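Local coordinates for FixK2 protein (Bradyrhizobium japonicum, PDB 4I2O) that binds DNA as a dimeric transcription factor of the CRP/FNR superfamily and probably regulates genes connected with nitrogen fixation, at residues L166-R171 and L180-R185; R79-A84 and E146-L151; E159-F164 and E196-A201. The protein carries 1 engineered substitution. All blocks are in the same frame, centred on the assembly; numbering follows the deposited sequence.

Contact 1 of 3, residues L166-R171 and L180-R185; sequences LEMDRR and LPMSRR. Engineered in segment 180-185: Ser183 (natural residue Cys). With nucleotides of chain C.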
loop_
_atom_site.group_PDB
_atom_site.type_symbol
_atom_site.label_atom_id
_atom_site.label_comp_id
_atom_site.label_asym_id
_atom_site.label_seq_id
_atom_site.Cartn_x
_atom_site.Cartn_y
_atom_site.Cartn_z
ATOM N N LEU A 166 11.700 4.320 -14.316
ATOM C CA LEU A 166 11.910 2.905 -14.594
ATOM C C LEU A 166 10.639 2.057 -14.665
ATOM O O LEU A 166 10.540 1.163 -15.515
ATOM C CB LEU A 166 12.911 2.316 -13.594
ATOM C CG LEU A 166 14.370 2.846 -13.687
ATOM C CD1 LEU A 166 15.078 2.445 -12.380
ATOM C CD2 LEU A 166 15.100 2.280 -14.888
ATOM N N GLU A 167 9.687 2.313 -13.760
ATOM C CA GLU A 167 8.392 1.632 -13.812
ATOM C C GLU A 167 7.681 1.967 -15.133
ATOM O O GLU A 167 7.123 1.075 -15.836
ATOM C CB GLU A 167 7.515 2.067 -12.630
ATOM C CG GLU A 167 6.177 1.343 -12.671
ATOM C CD GLU A 167 5.201 1.768 -11.607
ATOM O OE1 GLU A 167 5.345 2.838 -10.961
ATOM O OE2 GLU A 167 4.250 1.013 -11.401
ATOM N N MET A 168 7.620 3.247 -15.458
ATOM C CA MET A 168 6.955 3.606 -16.741
ATOM C C MET A 168 7.666 3.073 -17.977
ATOM O O MET A 168 7.012 2.700 -18.958
ATOM C CB MET A 168 6.900 5.113 -16.844
ATOM C CG MET A 168 5.959 5.818 -15.849
ATOM S SD MET A 168 4.225 5.264 -15.946
ATOM C CE MET A 168 4.097 4.140 -14.559
ATOM N N ASP A 169 9.000 3.062 -17.984
ATOM C CA ASP A 169 9.731 2.472 -19.088
ATOM C C ASP A 169 9.355 0.979 -19.267
ATOM O O ASP A 169 9.125 0.492 -20.356
ATOM C CB ASP A 169 11.230 2.625 -18.844
ATOM C CG ASP A 169 12.073 2.031 -19.976
ATOM O OD1 ASP A 169 12.674 0.965 -19.771
ATOM O OD2 ASP A 169 12.177 2.663 -21.052
ATOM N N ARG A 170 9.304 0.237 -18.172
ATOM C CA ARG A 170 8.944 -1.174 -18.274
ATOM C C ARG A 170 7.524 -1.350 -18.796
ATOM O O ARG A 170 7.242 -2.262 -19.616
ATOM C CB ARG A 170 9.091 -1.800 -16.864
ATOM C CG ARG A 170 8.715 -3.265 -16.816
ATOM C CD ARG A 170 9.048 -3.848 -15.430
ATOM N NE ARG A 170 8.594 -3.012 -14.312
ATOM C CZ ARG A 170 7.332 -2.980 -13.867
ATOM N NH1 ARG A 170 6.381 -3.692 -14.488
ATOM N NH2 ARG A 170 7.022 -2.227 -12.807
ATOM N N ARG A 171 6.597 -0.491 -18.366
ATOM C CA ARG A 171 5.166 -0.703 -18.666
ATOM C C ARG A 171 4.708 -0.077 -19.967
ATOM O O ARG A 171 3.736 -0.528 -20.576
ATOM C CB ARG A 171 4.316 -0.117 -17.536
ATOM C CG ARG A 171 4.506 -0.990 -16.235
ATOM C CD ARG A 171 3.821 -0.377 -15.048
ATOM N NE ARG A 171 2.365 -0.394 -15.211
ATOM C CZ ARG A 171 1.556 0.372 -14.478
ATOM N NH1 ARG A 171 2.058 1.194 -13.548
ATOM N NH2 ARG A 171 0.245 0.317 -14.669
ATOM N N LEU A 180 4.314 9.592 -22.015
ATOM C CA LEU A 180 3.680 9.541 -20.699
ATOM C C LEU A 180 2.328 10.192 -20.862
ATOM O O LEU A 180 2.221 11.235 -21.561
ATOM C CB LEU A 180 4.497 10.398 -19.716
ATOM C CG LEU A 180 5.793 9.739 -19.238
ATOM C CD1 LEU A 180 6.484 10.745 -18.274
ATOM C CD2 LEU A 180 5.581 8.348 -18.606
ATOM N N PRO A 181 1.280 9.581 -20.311
ATOM C CA PRO A 181 -0.037 10.203 -20.581
ATOM C C PRO A 181 -0.428 11.257 -19.565
ATOM O O PRO A 181 -1.405 11.989 -19.858
ATOM C CB PRO A 181 -1.029 9.041 -20.454
ATOM C CG PRO A 181 -0.329 8.099 -19.385
ATOM C CD PRO A 181 1.155 8.175 -19.847
ATOM N N MET A 182 0.269 11.352 -18.417
ATOM C CA MET A 182 -0.161 12.196 -17.331
ATOM C C MET A 182 0.744 13.453 -17.118
ATOM O O MET A 182 1.935 13.495 -17.561
ATOM C CB MET A 182 -0.208 11.315 -16.033
ATOM C CG MET A 182 1.187 11.041 -15.427
ATOM S SD MET A 182 2.279 9.960 -16.337
ATOM C CE MET A 182 1.644 8.295 -16.051
ATOM N N SER A 183 0.161 14.438 -16.435
ATOM C CA SER A 183 0.788 15.705 -16.121
ATOM C C SER A 183 1.801 15.568 -15.009
ATOM O O SER A 183 1.856 14.541 -14.329
ATOM C CB SER A 183 -0.292 16.683 -15.628
ATOM O OG SER A 183 -0.804 16.179 -14.391
ATOM N N ARG A 184 2.572 16.631 -14.799
ATOM C CA ARG A 184 3.553 16.654 -13.730
ATOM C C ARG A 184 2.853 16.618 -12.361
ATOM O O ARG A 184 3.378 16.086 -11.345
ATOM C CB ARG A 184 4.446 17.955 -13.890
ATOM C CG ARG A 184 5.320 17.969 -15.220
ATOM C CD ARG A 184 6.372 16.821 -15.217
ATOM N NE ARG A 184 7.418 17.058 -16.245
ATOM C CZ ARG A 184 7.581 16.346 -17.366
ATOM N NH1 ARG A 184 6.750 15.325 -17.713
ATOM N NH2 ARG A 184 8.598 16.668 -18.155
ATOM N N ARG A 185 1.666 17.209 -12.295
ATOM C CA ARG A 185 0.941 17.177 -11.034
ATOM C C ARG A 185 0.469 15.739 -10.726
ATOM O O ARG A 185 0.492 15.303 -9.536
ATOM C CB ARG A 185 -0.285 18.094 -11.151
ATOM C CG ARG A 185 -1.147 18.094 -9.852
ATOM C CD ARG A 185 -2.334 19.080 -9.995
ATOM N NE ARG A 185 -1.825 20.452 -9.831
ATOM C CZ ARG A 185 -1.422 20.912 -8.637
ATOM N NH1 ARG A 185 -1.504 20.147 -7.523
ATOM N NH2 ARG A 185 -0.937 22.128 -8.529
ATOM P P DA C 7 2.636 19.020 -17.750
ATOM O OP1 DA C 7 2.830 17.733 -18.455
ATOM O OP2 DA C 7 2.191 19.047 -16.309
ATOM O "O5'" DA C 7 3.954 19.893 -17.785
ATOM C "C5'" DA C 7 4.625 20.160 -19.119
ATOM C "C4'" DA C 7 5.815 21.081 -18.815
ATOM O "O4'" DA C 7 5.299 22.402 -18.522
ATOM C "C3'" DA C 7 6.670 20.648 -17.640
ATOM O "O3'" DA C 7 7.957 20.345 -18.277
ATOM C "C2'" DA C 7 6.742 21.897 -16.703
ATOM C "C1'" DA C 7 6.240 23.010 -17.664
ATOM N N9 DA C 7 5.475 24.029 -16.944
ATOM C C8 DA C 7 4.338 23.859 -16.195
ATOM N N7 DA C 7 3.852 24.972 -15.670
ATOM C C5 DA C 7 4.717 25.970 -16.151
ATOM C C6 DA C 7 4.750 27.349 -15.946
ATOM N N6 DA C 7 3.794 27.926 -15.197
ATOM N N1 DA C 7 5.745 28.087 -16.572
ATOM C C2 DA C 7 6.640 27.360 -17.296
ATOM N N3 DA C 7 6.693 26.006 -17.519
ATOM C C4 DA C 7 5.705 25.402 -16.932
ATOM P P DT C 8 9.276 19.998 -17.348
ATOM O OP1 DT C 8 10.228 19.268 -18.296
ATOM O OP2 DT C 8 8.814 19.592 -16.023
ATOM O "O5'" DT C 8 9.995 21.476 -17.122
ATOM C "C5'" DT C 8 10.393 22.110 -18.335
ATOM C "C4'" DT C 8 10.928 23.477 -17.953
ATOM O "O4'" DT C 8 9.898 24.272 -17.319
ATOM C "C3'" DT C 8 12.070 23.441 -16.916
ATOM O "O3'" DT C 8 13.090 24.165 -17.555
ATOM C "C2'" DT C 8 11.636 24.189 -15.661
ATOM C "C1'" DT C 8 10.526 25.029 -16.240
ATOM N N1 DT C 8 9.381 25.391 -15.295
ATOM C C2 DT C 8 9.060 26.728 -15.035
ATOM O O2 DT C 8 9.697 27.704 -15.451
ATOM N N3 DT C 8 7.968 26.944 -14.256
ATOM C C4 DT C 8 7.159 25.939 -13.678
ATOM O O4 DT C 8 6.166 26.272 -13.026
ATOM C C5 DT C 8 7.530 24.560 -13.963
ATOM C C7 DT C 8 6.714 23.414 -13.373
ATOM C C6 DT C 8 8.605 24.333 -14.767
#

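Contact 2 of 3, residues R79-A84 and E146-L151; sequences RRQIGA and EDHMLL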
loop_
_atom_site.group_PDB
_atom_site.type_symbol
_atom_site.label_atom_id
_atom_site.label_comp_id
_atom_site.label_asym_id
_atom_site.label_seq_id
_atom_site.Cartn_x
_atom_site.Cartn_y
_atom_site.Cartn_z
ATOM N N ARG A 79 -5.700 17.735 -0.940
ATOM C CA ARG A 79 -4.513 16.922 -1.155
ATOM C C ARG A 79 -4.877 15.565 -1.733
ATOM O O ARG A 79 -5.899 15.004 -1.366
ATOM C CB ARG A 79 -3.828 16.708 0.210
ATOM C CG ARG A 79 -2.992 17.958 0.670
ATOM C CD ARG A 79 -2.474 17.545 2.106
ATOM N NE ARG A 79 -3.559 17.737 3.077
ATOM C CZ ARG A 79 -3.452 17.438 4.366
ATOM N NH1 ARG A 79 -2.319 16.908 4.819
ATOM N NH2 ARG A 79 -4.470 17.660 5.206
ATOM N N ARG A 80 -4.046 15.024 -2.624
ATOM C CA ARG A 80 -4.438 13.830 -3.378
ATOM C C ARG A 80 -3.255 12.864 -3.467
ATOM O O ARG A 80 -2.148 13.314 -3.751
ATOM C CB ARG A 80 -4.800 14.245 -4.834
ATOM C CG ARG A 80 -5.103 13.007 -5.659
ATOM C CD ARG A 80 -5.555 13.498 -7.076
ATOM N NE ARG A 80 -4.388 14.005 -7.780
ATOM C CZ ARG A 80 -4.356 14.255 -9.097
ATOM N NH1 ARG A 80 -5.379 13.874 -9.868
ATOM N NH2 ARG A 80 -3.260 14.786 -9.636
ATOM N N GLN A 81 -3.456 11.582 -3.138
ATOM C CA GLN A 81 -2.454 10.554 -3.318
ATOM C C GLN A 81 -2.980 9.693 -4.450
ATOM O O GLN A 81 -4.086 9.094 -4.337
ATOM C CB GLN A 81 -2.261 9.702 -2.023
ATOM C CG GLN A 81 -1.312 8.536 -2.301
ATOM C CD GLN A 81 0.087 8.980 -2.609
ATOM O OE1 GLN A 81 0.634 9.886 -1.928
ATOM N NE2 GLN A 81 0.729 8.302 -3.590
ATOM N N ILE A 82 -2.233 9.651 -5.564
ATOM C CA ILE A 82 -2.530 8.633 -6.594
ATOM C C ILE A 82 -1.886 7.273 -6.197
ATOM O O ILE A 82 -0.633 7.150 -6.000
ATOM C CB ILE A 82 -2.007 9.152 -7.960
ATOM C CG1 ILE A 82 -2.938 10.266 -8.428
ATOM C CG2 ILE A 82 -2.090 7.983 -8.984
ATOM C CD1 ILE A 82 -2.416 11.018 -9.706
ATOM N N GLY A 83 -2.712 6.219 -6.101
ATOM C CA GLY A 83 -2.255 4.918 -5.689
ATOM C C GLY A 83 -1.760 4.103 -6.846
ATOM O O GLY A 83 -0.883 3.235 -6.670
ATOM N N ALA A 84 -2.248 4.407 -8.067
ATOM C CA ALA A 84 -1.821 3.616 -9.186
ATOM C C ALA A 84 -2.229 4.298 -10.482
ATOM O O ALA A 84 -3.246 5.005 -10.527
ATOM C CB ALA A 84 -2.480 2.181 -9.148
ATOM N N GLU A 146 2.664 -2.219 -1.365
ATOM C CA GLU A 146 3.792 -2.412 -0.395
ATOM C C GLU A 146 5.080 -1.723 -0.850
ATOM O O GLU A 146 5.750 -0.979 -0.087
ATOM C CB GLU A 146 4.054 -3.914 -0.152
ATOM C CG GLU A 146 2.895 -4.589 0.636
ATOM C CD GLU A 146 2.937 -6.111 0.638
ATOM O OE1 GLU A 146 3.606 -6.738 -0.233
ATOM O OE2 GLU A 146 2.321 -6.701 1.564
ATOM N N ASP A 147 5.440 -1.933 -2.101
ATOM C CA ASP A 147 6.624 -1.258 -2.640
ATOM C C ASP A 147 6.404 0.228 -2.601
ATOM O O ASP A 147 7.361 1.006 -2.314
ATOM C CB ASP A 147 6.862 -1.680 -4.121
ATOM C CG ASP A 147 7.406 -3.094 -4.260
ATOM O OD1 ASP A 147 7.877 -3.681 -3.255
ATOM O OD2 ASP A 147 7.388 -3.621 -5.407
ATOM N N HIS A 148 5.177 0.666 -2.961
ATOM C CA HIS A 148 4.906 2.099 -3.007
ATOM C C HIS A 148 4.907 2.718 -1.604
ATOM O O HIS A 148 5.314 3.874 -1.448
ATOM C CB HIS A 148 3.607 2.414 -3.707
ATOM C CG HIS A 148 3.676 3.640 -4.514
ATOM N ND1 HIS A 148 4.682 3.880 -5.445
ATOM C CD2 HIS A 148 2.861 4.716 -4.550
ATOM C CE1 HIS A 148 4.506 5.080 -5.954
ATOM N NE2 HIS A 148 3.393 5.603 -5.447
ATOM N N MET A 149 4.500 1.986 -0.567
ATOM C CA MET A 149 4.718 2.559 0.789
ATOM C C MET A 149 6.146 2.829 1.123
ATOM O O MET A 149 6.474 3.846 1.777
ATOM C CB MET A 149 4.113 1.611 1.852
ATOM C CG MET A 149 2.576 1.568 1.792
ATOM S SD MET A 149 1.899 0.532 3.162
ATOM C CE MET A 149 2.159 -1.139 2.656
ATOM N N LEU A 150 7.036 1.902 0.749
ATOM C CA LEU A 150 8.461 2.109 0.978
ATOM C C LEU A 150 8.905 3.374 0.277
ATOM O O LEU A 150 9.681 4.159 0.802
ATOM C CB LEU A 150 9.273 0.918 0.487
ATOM C CG LEU A 150 10.802 0.965 0.588
ATOM C CD1 LEU A 150 11.280 1.170 2.040
ATOM C CD2 LEU A 150 11.457 -0.272 -0.014
ATOM N N LEU A 151 8.512 3.520 -0.980
ATOM C CA LEU A 151 8.843 4.766 -1.695
ATOM C C LEU A 151 8.337 6.020 -1.004
ATOM O O LEU A 151 9.109 7.007 -0.832
ATOM C CB LEU A 151 8.193 4.646 -3.133
ATOM C CG LEU A 151 8.470 5.884 -4.057
ATOM C CD1 LEU A 151 8.513 5.428 -5.494
ATOM C CD2 LEU A 151 7.370 7.033 -3.948
#

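Contact 3 of 3, residues E159-F164 and E196-A201; sequences ERVATF and ETVSRA. With nucleotides of chain C.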
loop_
_atom_site.group_PDB
_atom_site.type_symbol
_atom_site.label_atom_id
_atom_site.label_comp_id
_atom_site.label_asym_id
_atom_site.label_seq_id
_atom_site.Cartn_x
_atom_site.Cartn_y
_atom_site.Cartn_z
ATOM N N GLU A 159 15.249 9.545 -5.792
ATOM C CA GLU A 159 14.916 8.098 -5.832
ATOM C C GLU A 159 13.520 7.791 -6.263
ATOM O O GLU A 159 13.264 6.758 -6.960
ATOM C CB GLU A 159 15.202 7.497 -4.409
ATOM C CG GLU A 159 16.668 7.469 -4.045
ATOM C CD GLU A 159 16.870 7.179 -2.543
ATOM O OE1 GLU A 159 15.875 7.330 -1.752
ATOM O OE2 GLU A 159 18.040 6.971 -2.127
ATOM N N ARG A 160 12.550 8.605 -5.834
ATOM C CA ARG A 160 11.172 8.405 -6.246
ATOM C C ARG A 160 11.022 8.635 -7.724
ATOM O O ARG A 160 10.335 7.866 -8.408
ATOM C CB ARG A 160 10.209 9.363 -5.521
ATOM C CG ARG A 160 10.226 9.195 -3.967
ATOM C CD ARG A 160 9.346 10.231 -3.300
ATOM N NE ARG A 160 9.613 10.088 -1.821
ATOM C CZ ARG A 160 8.734 10.349 -0.854
ATOM N NH1 ARG A 160 7.502 10.774 -1.128
ATOM N NH2 ARG A 160 9.112 10.174 0.435
ATOM N N VAL A 161 11.616 9.696 -8.221
ATOM C CA VAL A 161 11.473 9.963 -9.663
ATOM C C VAL A 161 12.162 8.920 -10.535
ATOM O O VAL A 161 11.611 8.479 -11.558
ATOM C CB VAL A 161 12.018 11.398 -9.986
ATOM C CG1 VAL A 161 12.073 11.644 -11.551
ATOM C CG2 VAL A 161 11.038 12.444 -9.357
ATOM N N ALA A 162 13.325 8.460 -10.116
ATOM C CA ALA A 162 14.011 7.431 -10.876
ATOM C C ALA A 162 13.195 6.138 -10.813
ATOM O O ALA A 162 13.093 5.427 -11.811
ATOM C CB ALA A 162 15.393 7.210 -10.312
ATOM N N THR A 163 12.625 5.829 -9.646
ATOM C CA THR A 163 11.760 4.613 -9.572
ATOM C C THR A 163 10.622 4.737 -10.587
ATOM O O THR A 163 10.346 3.802 -11.339
ATOM C CB THR A 163 11.164 4.430 -8.172
ATOM O OG1 THR A 163 12.260 4.265 -7.305
ATOM C CG2 THR A 163 10.294 3.116 -8.118
ATOM N N PHE A 164 9.964 5.892 -10.591
ATOM C CA PHE A 164 8.823 6.146 -11.450
ATOM C C PHE A 164 9.229 5.980 -12.903
ATOM O O PHE A 164 8.534 5.284 -13.693
ATOM C CB PHE A 164 8.296 7.561 -11.211
ATOM C CG PHE A 164 7.345 8.042 -12.292
ATOM C CD1 PHE A 164 5.989 7.613 -12.263
ATOM C CD2 PHE A 164 7.778 8.899 -13.279
ATOM C CE1 PHE A 164 5.072 8.036 -13.220
ATOM C CE2 PHE A 164 6.874 9.346 -14.312
ATOM C CZ PHE A 164 5.502 8.911 -14.253
ATOM N N GLU A 196 6.658 20.704 -9.049
ATOM C CA GLU A 196 7.897 21.467 -9.230
ATOM C C GLU A 196 9.093 20.581 -8.891
ATOM O O GLU A 196 10.096 20.584 -9.582
ATOM C CB GLU A 196 7.939 22.687 -8.291
ATOM C CG GLU A 196 6.973 23.781 -8.667
ATOM C CD GLU A 196 5.702 23.776 -7.843
ATOM O OE1 GLU A 196 5.178 22.654 -7.520
ATOM O OE2 GLU A 196 5.265 24.907 -7.479
ATOM N N THR A 197 9.019 19.875 -7.760
ATOM C CA THR A 197 10.102 18.960 -7.437
ATOM C C THR A 197 10.326 17.892 -8.504
ATOM O O THR A 197 11.477 17.571 -8.875
ATOM C CB THR A 197 9.804 18.325 -6.070
ATOM O OG1 THR A 197 9.981 19.406 -5.127
ATOM C CG2 THR A 197 10.869 17.238 -5.756
ATOM N N VAL A 198 9.239 17.280 -8.965
ATOM C CA VAL A 198 9.352 16.339 -10.101
ATOM C C VAL A 198 10.003 17.018 -11.305
ATOM O O VAL A 198 10.940 16.478 -11.902
ATOM C CB VAL A 198 7.966 15.760 -10.454
ATOM C CG1 VAL A 198 8.026 14.941 -11.764
ATOM C CG2 VAL A 198 7.442 14.881 -9.312
ATOM N N SER A 199 9.552 18.215 -11.668
ATOM C CA SER A 199 10.191 18.920 -12.827
ATOM C C SER A 199 11.701 19.071 -12.629
ATOM O O SER A 199 12.496 18.823 -13.557
ATOM C CB SER A 199 9.574 20.315 -12.953
ATOM O OG SER A 199 10.018 21.000 -14.129
ATOM N N ARG A 200 12.119 19.482 -11.419
ATOM C CA ARG A 200 13.530 19.710 -11.163
ATOM C C ARG A 200 14.359 18.457 -11.285
ATOM O O ARG A 200 15.483 18.503 -11.814
ATOM C CB ARG A 200 13.758 20.343 -9.727
ATOM C CG ARG A 200 12.967 21.640 -9.493
ATOM C CD ARG A 200 13.264 22.265 -8.049
ATOM N NE ARG A 200 12.119 23.045 -7.576
ATOM C CZ ARG A 200 11.835 24.274 -7.995
ATOM N NH1 ARG A 200 12.609 24.891 -8.906
ATOM N NH2 ARG A 200 10.759 24.887 -7.512
ATOM N N ALA A 201 13.825 17.332 -10.801
ATOM C CA ALA A 201 14.551 16.079 -10.852
ATOM C C ALA A 201 14.679 15.655 -12.314
ATOM O O ALA A 201 15.750 15.215 -12.763
ATOM C CB ALA A 201 13.803 14.988 -10.064
ATOM P P DT C 9 14.581 24.142 -16.980
ATOM O OP1 DT C 9 15.490 24.370 -18.120
ATOM O OP2 DT C 9 14.720 22.956 -16.103
ATOM O "O5'" DT C 9 14.598 25.375 -15.952
ATOM C "C5'" DT C 9 14.564 26.747 -16.497
ATOM C "C4'" DT C 9 14.329 27.606 -15.275
ATOM O "O4'" DT C 9 13.049 27.337 -14.639
ATOM C "C3'" DT C 9 15.350 27.407 -14.155
ATOM O "O3'" DT C 9 16.161 28.586 -14.194
ATOM C "C2'" DT C 9 14.530 27.394 -12.884
ATOM C "C1'" DT C 9 13.154 27.835 -13.323
ATOM N N1 DT C 9 11.970 27.274 -12.590
ATOM C C2 DT C 9 11.028 28.195 -12.137
ATOM O O2 DT C 9 11.145 29.430 -12.249
ATOM N N3 DT C 9 9.939 27.660 -11.513
ATOM C C4 DT C 9 9.671 26.319 -11.333
ATOM O O4 DT C 9 8.630 25.953 -10.776
ATOM C C5 DT C 9 10.667 25.397 -11.837
ATOM C C7 DT C 9 10.430 23.894 -11.654
ATOM C C6 DT C 9 11.737 25.905 -12.477
ATOM P P DT C 8 9.276 19.998 -17.348
ATOM O OP1 DT C 8 10.228 19.268 -18.296
ATOM O OP2 DT C 8 8.814 19.592 -16.023
ATOM O "O5'" DT C 8 9.995 21.476 -17.122
ATOM C "C5'" DT C 8 10.393 22.110 -18.335
ATOM C "C4'" DT C 8 10.928 23.477 -17.953
ATOM O "O4'" DT C 8 9.898 24.272 -17.319
ATOM C "C3'" DT C 8 12.070 23.441 -16.916
ATOM O "O3'" DT C 8 13.090 24.165 -17.555
ATOM C "C2'" DT C 8 11.636 24.189 -15.661
ATOM C "C1'" DT C 8 10.526 25.029 -16.240
ATOM N N1 DT C 8 9.381 25.391 -15.295
ATOM C C2 DT C 8 9.060 26.728 -15.035
ATOM O O2 DT C 8 9.697 27.704 -15.451
ATOM N N3 DT C 8 7.968 26.944 -14.256
ATOM C C4 DT C 8 7.159 25.939 -13.678
ATOM O O4 DT C 8 6.166 26.272 -13.026
ATOM C C5 DT C 8 7.530 24.560 -13.963
ATOM C C7 DT C 8 6.714 23.414 -13.373
ATOM C C6 DT C 8 8.605 24.333 -14.767
ATOM P P DG C 10 17.331 28.822 -13.112
ATOM O OP1 DG C 10 18.415 29.542 -13.808
ATOM O OP2 DG C 10 17.584 27.570 -12.374
ATOM O "O5'" DG C 10 16.658 29.801 -12.041
ATOM C "C5'" DG C 10 16.171 31.079 -12.487
ATOM C "C4'" DG C 10 15.586 31.742 -11.245
ATOM O "O4'" DG C 10 14.312 31.110 -10.900
ATOM C "C3'" DG C 10 16.475 31.716 -9.986
ATOM O "O3'" DG C 10 16.476 33.058 -9.565
ATOM C "C2'" DG C 10 15.714 30.809 -9.035
ATOM C "C1'" DG C 10 14.274 31.003 -9.481
ATOM N N9 DG C 10 13.358 29.881 -9.163
ATOM C C8 DG C 10 13.458 28.547 -9.519
ATOM N N7 DG C 10 12.459 27.829 -9.086
ATOM C C5 DG C 10 11.626 28.743 -8.441
ATOM C C6 DG C 10 10.384 28.552 -7.814
ATOM O O6 DG C 10 9.752 27.487 -7.735
ATOM N N1 DG C 10 9.862 29.739 -7.321
ATOM C C2 DG C 10 10.497 30.964 -7.395
ATOM N N2 DG C 10 9.862 32.008 -6.824
ATOM N N3 DG C 10 11.656 31.171 -8.029
ATOM C C4 DG C 10 12.178 30.014 -8.483
#

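Contact 1 of 3, residues L166-R171 and L180-R185
Met168 meets Leu180 and Met182 in a small, buried, wholly apolar contact. Met168 CG lies 3.8 Å from Leu180 CD2, and the two side chains cross at about a right angle. Further out, the sulfur takes over: Met168 SD sits 4.0 Å from Met182 CE. Both methionine chains are bent at their second and third torsions, which brings thioether sulfur and methyl together. No hydrogen bond joins the two segments.

Around this core, Met168 also rests on Met178, and Leu180 on Ile219. One turn before the end of segment 166-171, Glu167 OE2 pairs with Arg171 NH1 in a salt bridge at 3.1 Å, though the hydrogen bond within it is weak. Arg171 has a second charged partner: its NH2 forms a salt bridge with Asp90.

At the other end of 180-185 the chain reaches DNA. Arg184 N gives a nearly straight bond (173°) to OP2 of DA7 of chain C at 2.9 Å. The Arg184 chain bends at chi2 (-64°), and its guanidinium holds the next phosphate by two atoms. Arg184 NE reaches OP2 of DT8 of chain C at 2.9 Å, and Arg184 NH2 reaches OP1 of the same nucleotide at 3.1 Å. NH2 also bonds to Ala216 O. An alanine in place of Arg184 is likely to leave the DT8 phosphate without its two-point grip and Ala216 O without this donor.

Ser183, an engineered residue, is the N-cap of helix 184-191, and its OG binds Asp186 N. A helix start against a DNA phosphate fits the first helix of the Crp-like helix-turn-helix.

Contact 2 of 3, residues R79-A84 and E146-L151
His148 presents the edge of its imidazole to Gln81 of the strand. Gln81 NE2 lies near the ring plane, 4.2 Å from His148 NE2, so the two nitrogens are neighbours and not bonded. Ile82 O stands obliquely to the same ring, 4.3 Å from His148 NE2. What holds the imidazole is Tyr190: its carbonyl O is hydrogen-bonded to His148 NE2, and the two rings are stacked.

The Gln81 chain leaves the backbone with CG opposite N (chi1 174°) and then bends at chi2. This folds the amide back over its own strand. Gln81 NE2 gives a hydrogen bond of 3.0 Å to Ile82 O, arriving well above the carbonyl plane, 53° out of it. Its bond to Tyr190 O is weak.

The pairing joins the outer strand 80-86 of the cyclic nucleotide-binding domain to the long helix 128-154. Past Ile82 the strand has a classic beta bulge, with Gly83 and Ala84 set against Ser71. Ile82 CD1 lies across the middle of one face of the Arg80 guanidinium, 3.8 Å from its plane. Arg80 forms salt bridges with Asp186 and Asp189. Across the dimer, Gln81 packs on Gly153 and Met149 on Ala145, both of the second subunit.

Contact 3 of 3, residues E159-F164 and E196-A201
Val161 presses its branches onto Ala201, and this is the tight part of the contact. Val161 CG2 comes within 3.8 Å of Ala201 CB, and the methyl also lies close to Val161 CB and CG1. The valine thus straddles the alanine. The backbones come nearest at Val161 and Val198, with CA atoms 6.7 Å apart. Yet the side chain of Val198 packs more loosely: its CG2 is 4.3 Å from Val161 CG2. The core continues through Leu191, which touches Val161, and Ile187, which touches Val198.

The opposite face of helix 195-207 is polar and lies against DNA. A chi1 of -173° swings Ser199 OG to the far side from its own N, where it bonds OP2 of DT8 of chain C at 2.6 Å. Arg200 runs extended from CG to NE and sets its guanidinium edge against a base. Arg200 NH1 reaches N7 of DG10 of chain C at 2.9 Å, and Arg200 NH2 reaches its O6 at 2.8 Å. One guanidinium face lies over the C7 methyl of DT9 of chain C. Glu196 OE2 bonds a cytosine N4.

Away from helix 195-207, Glu159 forms a salt bridge with Arg79 of the second subunit.

The division of chemistry fits a recognition helix. Apolar packing seats it on the domain, and the paired Arg200 bonds match the major-groove (Hoogsteen) edge of guanine, so they probably contribute to sequence reading.

How the contacts relate
Contact 2 comes first along the chain, with both its segments ahead of the others. Its helix 128-154 is followed directly by helix 157-172, which contacts 1 and 3 share. Those two lie within the Crp-like helix-turn-helix domain, and contact 1 falls between the two segments of contact 3. Their centres are about 11 Å apart, and Phe164 bridges them by packing on Met182 and Leu180. The centre of contact 2 is about 14 Å from the centre of each. It meets contact 3 where Leu151 touches Thr163, and contact 1 where Arg80 approaches Arg185. Together they place strand 80-86 and helix 128-154, which also face the second subunit, next to the DNA-binding helices.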